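Local coordinates for protein alpha-fucosidase (Bifidobacterium bifidum, PDB 2EAD) that probably hydrolyses alpha-1,2-L-fucosidic linkages, releasing fucose from glycans, this chain being the catalytic domain of a longer protein, at residues Asn45-Thr50 with Asn756-His761; Asn56-Gly61 with Pro187-Val192; Glu181-Asn186 with Lys314-Val319; Thr213-Thr218 with Val403-Asn408; Ser328-Arg333 with Met437-Glu442. The protein carries 1 engineered substitution. All blocks are in the same frame, centred on the assembly; numbering follows the deposited sequence.

Contact 1: residues Asn45-Thr50 with Asn756-His761; sequences NRWQQT and NLFDYH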
# COMPACT_ATOMS: atom_id res chain seq x y z
N ASN A 45 -17.20 13.00 9.03
CA ASN A 45 -16.25 13.83 8.31
C ASN A 45 -15.17 14.43 9.23
O ASN A 45 -14.00 14.55 8.87
CB ASN A 45 -16.93 14.94 7.53
CG ASN A 45 -15.92 15.83 6.84
OD1 ASN A 45 -15.21 15.37 5.97
ND2 ASN A 45 -15.80 17.07 7.28
N ARG A 46 -15.58 14.86 10.42
CA ARG A 46 -14.63 15.33 11.40
C ARG A 46 -13.57 14.26 11.78
O ARG A 46 -12.40 14.54 11.82
CB ARG A 46 -15.37 15.83 12.63
CG ARG A 46 -14.43 16.25 13.75
CD ARG A 46 -14.12 17.69 13.67
NE ARG A 46 -15.28 18.50 13.35
CZ ARG A 46 -15.16 19.76 13.00
NH1 ARG A 46 -13.95 20.29 13.00
NH2 ARG A 46 -16.22 20.48 12.67
N TRP A 47 -14.01 13.01 12.02
CA TRP A 47 -13.09 11.89 12.25
C TRP A 47 -11.96 11.86 11.20
O TRP A 47 -10.78 11.88 11.54
CB TRP A 47 -13.85 10.51 12.28
CG TRP A 47 -12.85 9.36 12.31
CD1 TRP A 47 -12.21 8.84 13.41
CD2 TRP A 47 -12.32 8.66 11.17
NE1 TRP A 47 -11.36 7.83 13.03
CE2 TRP A 47 -11.39 7.70 11.66
CE3 TRP A 47 -12.58 8.71 9.79
CZ2 TRP A 47 -10.67 6.85 10.81
CZ3 TRP A 47 -11.89 7.85 8.95
CH2 TRP A 47 -10.94 6.93 9.47
N GLN A 48 -12.34 11.83 9.93
CA GLN A 48 -11.35 11.57 8.87
C GLN A 48 -10.32 12.67 8.66
O GLN A 48 -9.22 12.39 8.15
CB GLN A 48 -12.05 11.22 7.54
CG GLN A 48 -12.71 12.39 6.81
CD GLN A 48 -13.17 12.05 5.40
OE1 GLN A 48 -12.67 11.09 4.79
NE2 GLN A 48 -14.16 12.81 4.88
N GLN A 49 -10.67 13.91 9.02
CA GLN A 49 -9.87 15.08 8.72
C GLN A 49 -9.02 15.55 9.90
O GLN A 49 -8.07 16.30 9.70
CB GLN A 49 -10.77 16.24 8.26
CG GLN A 49 -11.60 15.92 6.96
CD GLN A 49 -12.02 17.16 6.15
OE1 GLN A 49 -13.04 17.14 5.42
NE2 GLN A 49 -11.19 18.21 6.21
N THR A 50 -9.35 15.09 11.12
CA THR A 50 -8.78 15.69 12.34
C THR A 50 -8.19 14.73 13.37
O THR A 50 -7.43 15.16 14.26
CB THR A 50 -9.81 16.61 13.03
OG1 THR A 50 -10.84 15.82 13.65
CG2 THR A 50 -10.47 17.54 12.00
N ASN A 756 -5.00 16.35 9.56
CA ASN A 756 -4.27 15.25 10.19
C ASN A 756 -3.29 14.56 9.24
O ASN A 756 -2.72 13.51 9.59
CB ASN A 756 -5.24 14.21 10.77
CG ASN A 756 -6.11 13.58 9.70
OD1 ASN A 756 -6.00 13.91 8.50
ND2 ASN A 756 -6.99 12.68 10.12
N LEU A 757 -3.08 15.18 8.06
CA LEU A 757 -2.25 14.65 6.96
C LEU A 757 -2.67 13.28 6.41
O LEU A 757 -1.88 12.63 5.72
CB LEU A 757 -0.76 14.65 7.34
CG LEU A 757 -0.23 15.98 7.92
CD1 LEU A 757 1.31 15.96 8.12
CD2 LEU A 757 -0.66 17.13 7.02
N PHE A 758 -3.92 12.90 6.65
CA PHE A 758 -4.52 11.82 5.85
C PHE A 758 -4.68 12.29 4.40
O PHE A 758 -5.28 13.35 4.14
CB PHE A 758 -5.90 11.45 6.39
CG PHE A 758 -5.89 10.37 7.44
CD1 PHE A 758 -4.73 9.62 7.72
CD2 PHE A 758 -7.08 10.05 8.11
CE1 PHE A 758 -4.74 8.62 8.70
CE2 PHE A 758 -7.11 9.05 9.06
CZ PHE A 758 -5.95 8.33 9.37
N ASP A 759 -4.18 11.49 3.48
CA ASP A 759 -4.38 11.69 2.03
C ASP A 759 -5.86 11.53 1.73
O ASP A 759 -6.52 10.65 2.32
CB ASP A 759 -3.63 10.60 1.27
CG ASP A 759 -3.99 10.55 -0.20
OD1 ASP A 759 -3.46 11.37 -0.94
OD2 ASP A 759 -4.77 9.66 -0.64
N TYR A 760 -6.37 12.33 0.79
CA TYR A 760 -7.76 12.18 0.39
C TYR A 760 -8.02 12.16 -1.11
O TYR A 760 -7.25 12.69 -1.90
CB TYR A 760 -8.66 13.18 1.10
CG TYR A 760 -8.60 14.64 0.64
CD1 TYR A 760 -9.36 15.08 -0.47
CD2 TYR A 760 -7.88 15.59 1.37
CE1 TYR A 760 -9.34 16.44 -0.86
CE2 TYR A 760 -7.87 16.94 1.00
CZ TYR A 760 -8.60 17.35 -0.11
OH TYR A 760 -8.58 18.67 -0.46
N HIS A 761 -9.18 11.62 -1.47
CA HIS A 761 -9.55 11.37 -2.86
C HIS A 761 -10.54 12.42 -3.42
O HIS A 761 -10.44 12.73 -4.61
CB HIS A 761 -10.04 9.92 -2.98
CG HIS A 761 -10.65 9.56 -4.30
ND1 HIS A 761 -11.92 9.94 -4.67
CD2 HIS A 761 -10.18 8.80 -5.32
CE1 HIS A 761 -12.20 9.45 -5.87
NE2 HIS A 761 -11.16 8.76 -6.29
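T50 of the helical segment 45-50 and N756 of the irregular segment 756-761 bring their CA atoms within 5.0 Å, near enough for N756 N to donate to Q49 O at 3.1 Å. The N756 side chain adds a second bond one residue back, from ND2 to Q48 O at 3.0 Å; the donor stands 60° out of the carbonyl plane, well off the lone pairs. The same ND2 also reaches T51 O. With chi1 at 61°, the amide folds back over its own backbone, and OD1 accepts from F758 N at 3.0 Å in an Asx turn. Asparagine suits the place because its amide closes this turn through OD1 and holds Q48 O through ND2. F758 turns a ring edge to Q48 O, CD2 lying 3.2 Å from it, while its CE2 meets W47 CH2 obliquely at 4.4 Å. Q48 is held by F764 N at OE1, and W47 NE1 by T62. F758 also touches Y378 of helix 365-386 and P53 of strand 52-55, so helix 42-50 of the N-terminal domain is joined here to the loop between helices 738-751 and 767-780 of the catalytic domain.

Contact 2: residues Asn56-Gly61 with Pro187-Val192; sequences NGKIGG and PDNVMV. With CA (calcium ion), chain D.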
# COMPACT_ATOMS: atom_id res chain seq x y z
N ASN A 56 -0.78 -1.32 16.04
CA ASN A 56 0.28 -2.33 16.14
C ASN A 56 0.22 -3.31 14.98
O ASN A 56 0.74 -4.42 15.07
CB ASN A 56 0.23 -3.07 17.50
CG ASN A 56 -1.06 -3.90 17.67
OD1 ASN A 56 -1.89 -3.95 16.78
ND2 ASN A 56 -1.22 -4.53 18.83
N GLY A 57 -0.41 -2.91 13.88
CA GLY A 57 -0.61 -3.79 12.72
C GLY A 57 -1.92 -4.57 12.81
O GLY A 57 -2.42 -5.04 11.80
N LYS A 58 -2.49 -4.65 14.02
CA LYS A 58 -3.66 -5.51 14.32
C LYS A 58 -4.79 -4.65 14.91
O LYS A 58 -5.89 -4.59 14.35
CB LYS A 58 -3.28 -6.66 15.29
CG LYS A 58 -2.18 -7.63 14.78
CD LYS A 58 -1.73 -8.64 15.91
CE LYS A 58 -2.76 -9.81 16.03
NZ LYS A 58 -3.33 -10.16 17.39
N ILE A 59 -4.53 -3.99 16.04
CA ILE A 59 -5.50 -3.00 16.53
C ILE A 59 -5.05 -1.58 16.26
O ILE A 59 -3.87 -1.31 16.20
CB ILE A 59 -5.88 -3.16 18.05
CG1 ILE A 59 -4.63 -3.08 18.96
CG2 ILE A 59 -6.75 -4.42 18.22
CD1 ILE A 59 -4.89 -3.48 20.43
N GLY A 60 -6.01 -0.68 16.12
CA GLY A 60 -5.70 0.72 15.84
C GLY A 60 -6.65 1.60 16.60
O GLY A 60 -7.79 1.23 16.86
N GLY A 61 -6.16 2.78 16.94
CA GLY A 61 -7.02 3.84 17.43
C GLY A 61 -6.81 5.12 16.64
O GLY A 61 -5.76 5.29 16.00
N PRO A 187 4.98 -5.85 20.35
CA PRO A 187 5.53 -6.98 21.13
C PRO A 187 4.60 -7.58 22.20
O PRO A 187 4.63 -8.78 22.42
CB PRO A 187 6.79 -6.40 21.77
CG PRO A 187 7.18 -5.27 20.88
CD PRO A 187 5.86 -4.67 20.44
N ASP A 188 3.79 -6.74 22.84
CA ASP A 188 2.87 -7.21 23.87
C ASP A 188 1.41 -7.23 23.40
O ASP A 188 0.50 -7.50 24.18
CB ASP A 188 3.06 -6.37 25.17
CG ASP A 188 4.37 -6.72 25.88
OD1 ASP A 188 4.54 -7.89 26.26
OD2 ASP A 188 5.26 -5.83 26.02
N ASN A 189 1.22 -6.97 22.10
CA ASN A 189 -0.09 -7.12 21.44
C ASN A 189 -1.26 -6.39 22.13
O ASN A 189 -2.36 -6.93 22.27
CB ASN A 189 -0.40 -8.62 21.22
CG ASN A 189 -1.50 -8.85 20.20
OD1 ASN A 189 -1.79 -7.96 19.41
ND2 ASN A 189 -2.13 -10.02 20.24
N VAL A 190 -1.01 -5.15 22.53
CA VAL A 190 -1.93 -4.48 23.47
C VAL A 190 -1.90 -2.99 23.30
O VAL A 190 -0.83 -2.40 23.09
CB VAL A 190 -1.58 -4.89 24.96
CG1 VAL A 190 -0.13 -4.38 25.38
CG2 VAL A 190 -2.68 -4.46 25.96
N MET A 191 -3.08 -2.37 23.42
CA MET A 191 -3.23 -0.92 23.38
C MET A 191 -3.17 -0.39 24.81
O MET A 191 -3.80 -0.95 25.73
CB MET A 191 -4.58 -0.55 22.76
CG MET A 191 -4.85 0.93 22.66
SD MET A 191 -6.40 1.36 21.80
CE MET A 191 -5.97 1.03 20.07
N VAL A 192 -2.42 0.69 24.97
CA VAL A 192 -2.24 1.32 26.29
C VAL A 192 -2.78 2.74 26.28
O VAL A 192 -2.50 3.53 25.37
CB VAL A 192 -0.76 1.31 26.71
CG1 VAL A 192 -0.57 2.04 28.07
CG2 VAL A 192 -0.22 -0.10 26.76
CA CA D . -3.29 -5.08 9.09
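I59 and M191 form the apolar centre: I59 CD1 lies 3.8 Å from M191 CB, and M191 continues past it to set CE 3.6 Å from G61 N. A bend at chi3 (-74°) turns that methyl onto the backbone of G60 and G61. Glycine suits position 61, since a CB there would come tightly against M191 CE. At the polar end K58 crosses N189 at about a right angle, and its NZ makes a weak bond to N189 OD1 at 3.4 Å. N56 holds the turn that presents these groups. Its OD1 takes two donors, I59 N at 2.7 Å and K58 N at 2.9 Å, as an Asx motif, while ND2 binds S185 O at the end of strand 176-185, in the facing sheet. Replacing N56 by alanine would probably leave the amides of K58 and I59 without their acceptor and S185 O without its amide donor, loosening the turn. That loop carries G57, whose O binds calcium at 2.8 Å together with E77, S386 and L393. The strands, 59-61 and 190-192, run 8.0 Å apart in two facing antiparallel sheets, the sandwich architecture expected of this N-terminal domain. Little direct bonding joins the segments, so their fit rests mainly on apolar contact, with the polar bonds spent on shaping the calcium loop.

Contact 3: residues Glu181-Asn186 with Lys314-Val319; sequences EYFASN and KGYTAV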
# COMPACT_ATOMS: atom_id res chain seq x y z
N GLU A 181 -1.77 9.53 27.20
CA GLU A 181 -0.81 8.95 26.26
C GLU A 181 -1.44 7.65 25.72
O GLU A 181 -1.99 6.82 26.48
CB GLU A 181 0.50 8.66 26.96
CG GLU A 181 1.56 8.05 26.11
CD GLU A 181 2.66 7.46 26.95
OE1 GLU A 181 2.43 6.43 27.60
OE2 GLU A 181 3.77 8.03 26.98
N TYR A 182 -1.35 7.47 24.40
CA TYR A 182 -1.91 6.29 23.76
C TYR A 182 -0.89 5.65 22.83
O TYR A 182 -0.24 6.34 22.06
CB TYR A 182 -3.10 6.67 22.92
CG TYR A 182 -4.17 7.45 23.61
CD1 TYR A 182 -5.16 6.79 24.34
CD2 TYR A 182 -4.23 8.83 23.50
CE1 TYR A 182 -6.17 7.48 24.94
CE2 TYR A 182 -5.22 9.54 24.10
CZ TYR A 182 -6.20 8.85 24.83
OH TYR A 182 -7.21 9.52 25.44
N PHE A 183 -0.75 4.35 22.93
CA PHE A 183 0.00 3.59 21.96
C PHE A 183 -0.53 2.19 21.84
O PHE A 183 -1.29 1.70 22.70
CB PHE A 183 1.52 3.59 22.24
CG PHE A 183 1.91 3.02 23.58
CD1 PHE A 183 2.21 1.67 23.72
CD2 PHE A 183 2.02 3.86 24.69
CE1 PHE A 183 2.58 1.15 24.97
CE2 PHE A 183 2.38 3.36 25.93
CZ PHE A 183 2.67 2.00 26.07
N ALA A 184 -0.15 1.53 20.75
CA ALA A 184 -0.47 0.12 20.58
C ALA A 184 0.81 -0.67 20.37
O ALA A 184 1.49 -0.53 19.33
CB ALA A 184 -1.45 -0.08 19.41
N SER A 185 1.15 -1.49 21.36
CA SER A 185 2.36 -2.31 21.36
C SER A 185 2.20 -3.48 20.44
O SER A 185 1.23 -4.23 20.55
CB SER A 185 2.72 -2.81 22.79
OG SER A 185 3.76 -3.79 22.74
N ASN A 186 3.14 -3.67 19.53
CA ASN A 186 3.22 -4.93 18.81
C ASN A 186 3.81 -6.08 19.68
O ASN A 186 3.22 -7.17 19.76
CB ASN A 186 3.97 -4.75 17.47
CG ASN A 186 3.96 -6.02 16.62
OD1 ASN A 186 4.83 -6.89 16.77
ND2 ASN A 186 2.96 -6.15 15.74
N LYS A 314 3.39 -7.32 33.40
CA LYS A 314 4.60 -6.65 32.91
C LYS A 314 4.73 -5.23 33.45
O LYS A 314 5.84 -4.80 33.84
CB LYS A 314 4.63 -6.61 31.38
CG LYS A 314 5.70 -7.51 30.78
CD LYS A 314 5.79 -7.47 29.25
CE LYS A 314 7.13 -6.88 28.74
NZ LYS A 314 7.38 -7.13 27.23
N GLY A 315 3.61 -4.52 33.44
CA GLY A 315 3.50 -3.16 33.94
C GLY A 315 3.77 -2.12 32.87
O GLY A 315 4.42 -2.41 31.86
N TYR A 316 3.32 -0.90 33.11
CA TYR A 316 3.43 0.18 32.17
C TYR A 316 4.86 0.52 31.71
O TYR A 316 5.11 0.65 30.51
CB TYR A 316 2.73 1.41 32.73
CG TYR A 316 2.93 2.67 31.94
CD1 TYR A 316 2.38 2.82 30.65
CD2 TYR A 316 3.66 3.73 32.48
CE1 TYR A 316 2.57 4.00 29.92
CE2 TYR A 316 3.85 4.92 31.75
CZ TYR A 316 3.30 5.04 30.47
OH TYR A 316 3.49 6.23 29.79
N THR A 317 5.79 0.66 32.66
CA THR A 317 7.18 0.97 32.31
C THR A 317 7.79 -0.03 31.33
O THR A 317 8.41 0.39 30.33
CB THR A 317 8.07 1.11 33.58
OG1 THR A 317 7.56 2.17 34.39
CG2 THR A 317 9.52 1.44 33.21
N ALA A 318 7.60 -1.32 31.59
CA ALA A 318 8.20 -2.36 30.77
C ALA A 318 7.51 -2.45 29.41
O ALA A 318 8.16 -2.75 28.40
CB ALA A 318 8.19 -3.73 31.49
N VAL A 319 6.19 -2.24 29.41
CA VAL A 319 5.38 -2.35 28.16
C VAL A 319 5.70 -1.17 27.28
O VAL A 319 5.94 -1.35 26.08
CB VAL A 319 3.87 -2.45 28.46
CG1 VAL A 319 3.01 -2.31 27.18
CG2 VAL A 319 3.57 -3.77 29.13
O HOH W 1 5.36 -3.56 24.70
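E181 and Y316 reach each other because both side chains leave with CG anti to the backbone N (chi1 179° and 172°), the glutamate then running out extended until its carboxylate meets the phenol. Y316 OH donates to E181 OE1 over 2.4 Å, which is shorter than usual for such a bond, so the exact length is doubtful. OE1 lies near the plane of the tyrosine ring, at its edge, with carboxylate and ring planes 40° apart. The other oxygen, OE2, forms salt bridges with K320 and K166, and these two positive charges would probably stabilise the buried carboxylate in its ionised form. Beside this pair F183 fills the apolar part of the gap: its CE2 is 4.0 Å from Y316 CE1 and its CE1 is 4.1 Å from V319 CG1, both partners lying at the edge of its ring. The branched valine, one turn along the helix, suits a place where a compact methyl must meet that edge. Substitution of Y316 by a phenylalanine would probably keep much of the ring packing but leave E181 OE1 without its hydroxyl donor. Further along, a water accepts from S185 OG at 2.5 Å and donates to V319 O at 2.7 Å; S185 OG is also bound by D188 N. G315, with positive phi, separates helix 297-314 from helix 316-331 at the N-cap of the latter. That second helix lies over strand 176-185, which runs between strands 166-173 and 190-197, and its H323 stacks on F183.

Contact 4: residues Thr213-Thr218 with Val403-Asn408; sequences TNYSKT and VTAGDN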
# COMPACT_ATOMS: atom_id res chain seq x y z
N THR A 213 -23.04 1.16 15.98
CA THR A 213 -24.44 0.69 15.90
C THR A 213 -24.95 0.48 14.49
O THR A 213 -26.14 0.17 14.32
CB THR A 213 -25.44 1.63 16.66
OG1 THR A 213 -25.34 2.97 16.15
CG2 THR A 213 -25.18 1.62 18.16
N ASN A 214 -24.09 0.64 13.48
CA ASN A 214 -24.52 0.59 12.07
C ASN A 214 -24.22 -0.75 11.40
O ASN A 214 -24.48 -0.95 10.22
CB ASN A 214 -23.91 1.75 11.29
CG ASN A 214 -24.37 3.11 11.81
OD1 ASN A 214 -25.51 3.52 11.56
ND2 ASN A 214 -23.50 3.81 12.53
N TYR A 215 -23.64 -1.67 12.18
CA TYR A 215 -23.53 -3.06 11.76
C TYR A 215 -24.33 -4.00 12.66
O TYR A 215 -24.59 -3.68 13.82
CB TYR A 215 -22.07 -3.51 11.59
CG TYR A 215 -21.16 -3.60 12.82
CD1 TYR A 215 -21.14 -4.75 13.61
CD2 TYR A 215 -20.27 -2.57 13.13
CE1 TYR A 215 -20.28 -4.85 14.71
CE2 TYR A 215 -19.39 -2.67 14.24
CZ TYR A 215 -19.42 -3.82 15.02
OH TYR A 215 -18.56 -3.97 16.11
N SER A 216 -24.76 -5.13 12.08
CA SER A 216 -25.63 -6.12 12.73
C SER A 216 -24.84 -7.00 13.68
O SER A 216 -23.79 -7.54 13.30
CB SER A 216 -26.29 -7.03 11.68
OG SER A 216 -27.27 -6.30 10.92
N LYS A 217 -25.39 -7.19 14.89
CA LYS A 217 -24.76 -7.98 15.94
C LYS A 217 -25.75 -8.96 16.60
O LYS A 217 -26.92 -8.65 16.83
CB LYS A 217 -24.17 -7.07 17.01
CG LYS A 217 -22.97 -6.29 16.52
CD LYS A 217 -22.74 -5.02 17.29
CE LYS A 217 -23.63 -3.92 16.82
NZ LYS A 217 -23.34 -2.67 17.52
N THR A 218 -25.26 -10.16 16.89
CA THR A 218 -26.07 -11.17 17.54
C THR A 218 -25.49 -11.42 18.91
O THR A 218 -24.28 -11.66 19.04
CB THR A 218 -26.07 -12.50 16.75
OG1 THR A 218 -26.59 -12.27 15.43
CG2 THR A 218 -26.94 -13.56 17.48
N VAL A 403 -14.13 4.84 10.65
CA VAL A 403 -15.19 5.23 11.60
C VAL A 403 -16.56 4.76 11.14
O VAL A 403 -17.52 4.68 11.92
CB VAL A 403 -15.21 6.77 11.88
CG1 VAL A 403 -15.81 7.55 10.69
CG2 VAL A 403 -15.98 7.10 13.18
N THR A 404 -16.65 4.41 9.85
CA THR A 404 -17.90 3.99 9.23
C THR A 404 -18.07 2.47 9.24
O THR A 404 -17.09 1.70 9.27
CB THR A 404 -17.95 4.46 7.76
OG1 THR A 404 -16.78 3.95 7.09
CG2 THR A 404 -17.98 6.01 7.67
N ALA A 405 -19.32 2.01 9.28
CA ALA A 405 -19.62 0.58 9.36
C ALA A 405 -20.96 0.29 8.76
O ALA A 405 -21.90 1.06 8.91
CB ALA A 405 -19.56 0.05 10.81
N GLY A 406 -21.06 -0.84 8.07
CA GLY A 406 -22.36 -1.34 7.59
C GLY A 406 -22.13 -2.80 7.26
O GLY A 406 -20.99 -3.23 7.12
N ASP A 407 -23.20 -3.56 7.09
CA ASP A 407 -23.07 -4.99 6.84
C ASP A 407 -22.58 -5.38 5.47
O ASP A 407 -21.82 -6.35 5.35
CB ASP A 407 -24.41 -5.67 7.07
CG ASP A 407 -24.76 -5.75 8.55
OD1 ASP A 407 -23.86 -5.58 9.43
OD2 ASP A 407 -25.94 -6.03 8.83
N ASN A 408 -23.01 -4.65 4.44
CA ASN A 408 -22.85 -5.10 3.06
C ASN A 408 -21.80 -4.33 2.30
O ASN A 408 -21.51 -3.17 2.63
CB ASN A 408 -24.18 -4.96 2.32
CG ASN A 408 -25.30 -5.78 2.96
OD1 ASN A 408 -25.15 -6.98 3.19
ND2 ASN A 408 -26.40 -5.12 3.30
O HOH W 2 -22.95 -7.93 10.62
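D407 holds S216 with both carboxylate oxygens. OD1 accepts from S216 N at 2.8 Å in an almost straight bond (177°), met on the syn side and 15° out of the carboxylate plane, while OD2 takes the hydroxyl hydrogen of S216 OG over a very short 2.5 Å. Serine suits this place because its backbone N-H and its hydroxyl can serve the two oxygens at once, OG being brought beside the backbone N by chi1 of -70°. A water adds a third donor to the carboxylate, bonding to D407 OD1 at 2.8 Å and also donating to S216 O. The aspartate is thus gripped by backbone, side chain and solvent, which would be expected to fix its rotation. Next to it the two backbone segments run close, the CA atoms of Y215 and G406 being 4.7 Å apart. G406 turns a CA hydrogen to N214 O, with CA 3.4 Å from that oxygen. N214 CB lies against A405 O at 3.2 Å, a carbonyl that also accepts from N412 ND2, while the amide of N214 turns to N212. The apolar part is small: A405 CB touches Y215 CD2 at 3.6 Å, near the plane and at the edge of the ring, and the tyrosine runs on to bond W139 O through OH. Alanine suits the place because its single methyl can lie against the ring edge at this close backbone spacing. The whole is an interdomain loop contact, joining the approach to edge strand 217-225 of the N-terminal sandwich to a loop of the family 95 catalytic domain.

Contact 5: residues Ser328-Arg333 with Met437-Glu442; sequences SAIYDR and MGELAE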
# COMPACT_ATOMS: atom_id res chain seq x y z
N SER A 328 10.63 2.27 17.28
CA SER A 328 11.83 3.05 16.88
C SER A 328 12.83 2.25 16.03
O SER A 328 13.46 2.82 15.14
CB SER A 328 12.51 3.71 18.12
OG SER A 328 13.25 2.76 18.88
N ALA A 329 12.93 0.94 16.26
CA ALA A 329 13.82 0.08 15.47
C ALA A 329 13.51 0.19 13.97
O ALA A 329 14.41 0.13 13.14
CB ALA A 329 13.67 -1.37 15.89
N ILE A 330 12.23 0.35 13.63
CA ILE A 330 11.84 0.44 12.21
C ILE A 330 11.81 1.92 11.80
O ILE A 330 12.37 2.29 10.77
CB ILE A 330 10.46 -0.20 11.95
CG1 ILE A 330 10.43 -1.68 12.38
CG2 ILE A 330 10.03 0.00 10.44
CD1 ILE A 330 8.99 -2.19 12.68
N TYR A 331 11.16 2.75 12.62
CA TYR A 331 10.99 4.17 12.31
C TYR A 331 12.32 4.88 12.05
O TYR A 331 12.46 5.67 11.10
CB TYR A 331 10.18 4.89 13.41
CG TYR A 331 9.83 6.30 12.96
CD1 TYR A 331 8.76 6.54 12.10
CD2 TYR A 331 10.60 7.38 13.37
CE1 TYR A 331 8.46 7.85 11.67
CE2 TYR A 331 10.33 8.66 12.96
CZ TYR A 331 9.27 8.91 12.12
OH TYR A 331 9.04 10.22 11.73
N ASP A 332 13.31 4.61 12.90
CA ASP A 332 14.58 5.36 12.86
C ASP A 332 15.58 4.90 11.82
O ASP A 332 16.67 5.47 11.72
CB ASP A 332 15.22 5.39 14.25
CG ASP A 332 14.47 6.30 15.22
OD1 ASP A 332 13.79 7.26 14.77
OD2 ASP A 332 14.58 6.06 16.43
N ARG A 333 15.23 3.91 11.01
CA ARG A 333 16.11 3.42 9.95
C ARG A 333 16.40 4.45 8.88
O ARG A 333 17.46 4.42 8.27
CB ARG A 333 15.54 2.20 9.25
CG ARG A 333 15.42 1.00 10.15
CD ARG A 333 14.63 -0.09 9.43
NE ARG A 333 14.49 -1.27 10.30
CZ ARG A 333 13.74 -2.32 10.03
NH1 ARG A 333 12.98 -2.36 8.93
NH2 ARG A 333 13.70 -3.33 10.90
N MET A 437 11.45 -0.86 5.21
CA MET A 437 10.43 -1.46 6.05
C MET A 437 10.08 -2.82 5.46
O MET A 437 8.95 -3.26 5.53
CB MET A 437 9.18 -0.58 6.09
CG MET A 437 9.44 0.84 6.63
SD MET A 437 7.95 1.84 6.68
CE MET A 437 7.50 1.94 4.95
N GLY A 438 11.07 -3.48 4.88
CA GLY A 438 10.90 -4.70 4.10
C GLY A 438 10.06 -5.79 4.77
O GLY A 438 9.19 -6.38 4.11
N GLU A 439 10.30 -6.07 6.05
CA GLU A 439 9.52 -7.09 6.76
C GLU A 439 8.03 -6.73 6.90
O GLU A 439 7.18 -7.61 7.13
CB GLU A 439 10.15 -7.41 8.13
CG GLU A 439 9.87 -6.37 9.22
CD GLU A 439 10.88 -5.25 9.27
OE1 GLU A 439 11.47 -4.85 8.22
OE2 GLU A 439 11.07 -4.73 10.39
N LEU A 440 7.70 -5.45 6.75
CA LEU A 440 6.30 -5.01 6.80
C LEU A 440 5.50 -5.44 5.57
O LEU A 440 4.27 -5.30 5.56
CB LEU A 440 6.20 -3.50 7.04
CG LEU A 440 6.31 -3.00 8.50
CD1 LEU A 440 7.24 -3.75 9.44
CD2 LEU A 440 6.49 -1.50 8.69
N ALA A 441 6.21 -5.89 4.53
CA ALA A 441 5.58 -6.47 3.34
C ALA A 441 5.08 -7.91 3.57
O ALA A 441 4.33 -8.41 2.78
CB ALA A 441 6.54 -6.42 2.12
N GLU A 442 5.49 -8.54 4.67
CA GLU A 442 5.09 -9.92 4.95
C GLU A 442 3.57 -10.19 4.87
O GLU A 442 3.16 -11.17 4.24
CB GLU A 442 5.69 -10.41 6.28
CG GLU A 442 5.19 -11.82 6.70
CD GLU A 442 5.53 -12.93 5.72
OE1 GLU A 442 6.45 -12.76 4.88
OE2 GLU A 442 4.88 -14.00 5.80
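An end-on, two-nitrogen salt bridge between R333, just beyond helix 316-331, and E439 of the 3-10 segment 438-441 joins two parts of the catalytic domain. R333 NH1 bonds E439 OE1 at 3.0 Å, nearly straight at 173°, on the syn lone pair of the oxygen and in the guanidinium plane. R333 NH2 bonds E439 OE2, also at 3.0 Å but more bent, consistent with the 41° between the guanidinium and carboxylate planes. The arginine reaches across extended from CG to NE, and the glutamate comes from the opposite direction, bent at chi2. NH1 also serves N436 O, and NE binds A329 O weakly, which together restrain the guanidinium; one of its faces lies over I330 CA. Beside the salt bridge I330 supplies the apolar layer. Its CG2 meets M437 CG at 3.9 Å, and CD1, at the end of the other branch, meets L440 CD1 at 4.0 Å. A beta-branched isoleucine suits this position because its two arms can serve two partners, while CG1 lies 3.7 Å from E439 OE2, flanking the charged pair. Helix 365-386 packs against both segments: its T383 touches M437 and L440, I384 touches I330, and R380 binds the carbonyls of I330 and Y331. The contact therefore seats the end of helix 316-331 and the approach to helix 442-463 on that one helix.

How the contacts relate
Contacts 1, 2, 3 and 5 are largely buried, whereas contact 4 is partly open to solvent. Contacts 1, 3 and 4 tie the N-terminal sandwich to the catalytic domain; contact 2 stays within the sandwich and contact 5 within the catalytic domain. Contacts 2 and 3 adjoin through neighbouring strands 176-185 and 190-197 and a D188-K314 salt bridge, while contacts 3 and 5 use opposite ends of helix 316-331. W47 of contact 1 packs on V403 of contact 4. Chemistry varies with place: amide-to-carbonyl bonds in contact 1, apolar fit near calcium in contact 2, and carboxylates in the other three, met by phenol, serine and arginine respectively.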